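Local coordinates for periplasmic binding protein component of an ABC type zinc uptake transporter (Synechocystis sp., PDB 2OV3), which binds zinc in the periplasm and probably delivers it to an ABC-type zinc uptake transporter, at residues 3-8 / 22-27. Residues are numbered along the deposited sequence; the frame is centred on the assembly and turned at random.
Sequences MDITVS and DLVRVS
With CG anti to the backbone N (chi1 -175°), the Arg25 chain rises beside the Asp4 carboxylate, which the Asp4 chi1 of -71° sets next to its own backbone N. The two side chains rise together from the strands, and Asp4 OD1 rests 3.4 Å from Arg25 CB, against the aliphatic part of the arginine. Carboxylate and guanidinium planes stand 79° apart; OD1 sits off the guanidinium plane, 4.2 Å from Arg25 NE, where none of the arginine's N-H bonds aims at it. Beyond them on this face, Thr6 OG1 lies 3.9 Å from Ser27 CB.

The reverse face is apolar. Ile5 CD1 reaches obliquely to Val24 CG1 at 4.1 Å, and both methyls of Val7 meet Val26 CG1, while Gln13, Leu16 and Glu17 of helix 10-20 touch Val26. Five parallel-strand hydrogen bonds join the backbones, from Met3 N to Leu23 O through to Val7 N to Ser27 O, the last at 2.6 Å with its donor almost in line with the carbonyl.

This is the opening beta-alpha-beta crossover of one lobe: strand 24-28 edges the sheet and strand 3-7, bonded on its other side to 54-57, lies inside it. With no N-H of Arg25 aimed at Asp4, the pairing rests on the five backbone bonds and the methyl contacts; the opposite charges probably add only a diffuse attraction.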
# COMPACT_ATOMS: atom_id res chain seq x y z
N MET A 3 19.38 13.67 7.94
CA MET A 3 18.55 13.20 9.04
C MET A 3 18.17 11.73 8.83
O MET A 3 17.73 11.35 7.74
CB MET A 3 17.30 14.08 9.08
CG MET A 3 16.53 14.08 10.37
SD MET A 3 15.38 15.50 10.42
CE MET A 3 16.31 16.62 11.47
N ASP A 4 18.35 10.89 9.86
CA ASP A 4 18.02 9.46 9.73
C ASP A 4 16.58 9.13 10.09
O ASP A 4 16.20 9.12 11.27
CB ASP A 4 18.96 8.60 10.59
CG ASP A 4 20.38 8.55 10.04
OD1 ASP A 4 20.55 8.32 8.83
OD2 ASP A 4 21.32 8.74 10.83
N ILE A 5 15.78 8.85 9.08
CA ILE A 5 14.39 8.51 9.32
C ILE A 5 14.20 7.05 8.93
O ILE A 5 14.80 6.58 7.97
CB ILE A 5 13.44 9.41 8.51
CG1 ILE A 5 13.53 10.85 9.02
CG2 ILE A 5 12.01 8.90 8.60
CD1 ILE A 5 14.80 11.57 8.64
N THR A 6 13.39 6.33 9.67
CA THR A 6 13.16 4.94 9.31
C THR A 6 11.69 4.81 8.91
O THR A 6 10.84 5.54 9.41
CB THR A 6 13.52 4.00 10.51
OG1 THR A 6 14.92 4.10 10.80
CG2 THR A 6 13.19 2.56 10.17
N VAL A 7 11.40 3.91 7.96
CA VAL A 7 10.02 3.67 7.51
C VAL A 7 9.72 2.18 7.52
O VAL A 7 10.64 1.36 7.47
CB VAL A 7 9.75 4.18 6.06
CG1 VAL A 7 10.02 5.66 5.93
CG2 VAL A 7 10.57 3.37 5.06
N SER A 8 8.43 1.84 7.57
CA SER A 8 8.04 0.43 7.59
C SER A 8 8.15 -0.30 6.26
O SER A 8 8.54 -1.46 6.22
CB SER A 8 6.59 0.29 8.10
OG SER A 8 6.43 0.82 9.39
N ASP A 22 18.03 14.96 -0.38
CA ASP A 22 19.31 14.59 0.23
C ASP A 22 19.40 15.01 1.69
O ASP A 22 20.47 14.92 2.30
CB ASP A 22 20.48 15.18 -0.58
CG ASP A 22 20.42 16.71 -0.69
OD1 ASP A 22 21.11 17.27 -1.57
OD2 ASP A 22 19.69 17.35 0.10
N LEU A 23 18.28 15.47 2.23
CA LEU A 23 18.22 15.91 3.64
C LEU A 23 17.82 14.76 4.55
O LEU A 23 17.80 14.89 5.78
CB LEU A 23 17.22 17.04 3.81
CG LEU A 23 17.45 18.31 2.98
CD1 LEU A 23 16.41 19.35 3.37
CD2 LEU A 23 18.86 18.84 3.22
N VAL A 24 17.49 13.62 3.94
CA VAL A 24 17.11 12.46 4.71
C VAL A 24 17.83 11.24 4.20
O VAL A 24 18.22 11.17 3.04
CB VAL A 24 15.56 12.17 4.65
CG1 VAL A 24 14.77 13.43 5.02
CG2 VAL A 24 15.16 11.67 3.27
N ARG A 25 18.01 10.28 5.11
CA ARG A 25 18.64 9.00 4.81
C ARG A 25 17.60 8.03 5.35
O ARG A 25 17.50 7.82 6.57
CB ARG A 25 19.97 8.84 5.56
CG ARG A 25 20.72 7.57 5.19
CD ARG A 25 22.15 7.56 5.74
NE ARG A 25 22.87 8.79 5.39
CZ ARG A 25 24.16 8.99 5.61
NH1 ARG A 25 24.90 8.04 6.17
NH2 ARG A 25 24.71 10.15 5.27
N VAL A 26 16.81 7.47 4.44
CA VAL A 26 15.73 6.55 4.80
C VAL A 26 16.14 5.09 4.97
O VAL A 26 16.94 4.57 4.20
CB VAL A 26 14.60 6.57 3.71
CG1 VAL A 26 13.42 5.70 4.16
CG2 VAL A 26 14.13 8.00 3.45
N SER A 27 15.59 4.43 5.99
CA SER A 27 15.84 3.02 6.21
C SER A 27 14.45 2.35 6.20
O SER A 27 13.47 2.91 6.73
CB SER A 27 16.55 2.77 7.53
OG SER A 27 17.91 3.17 7.46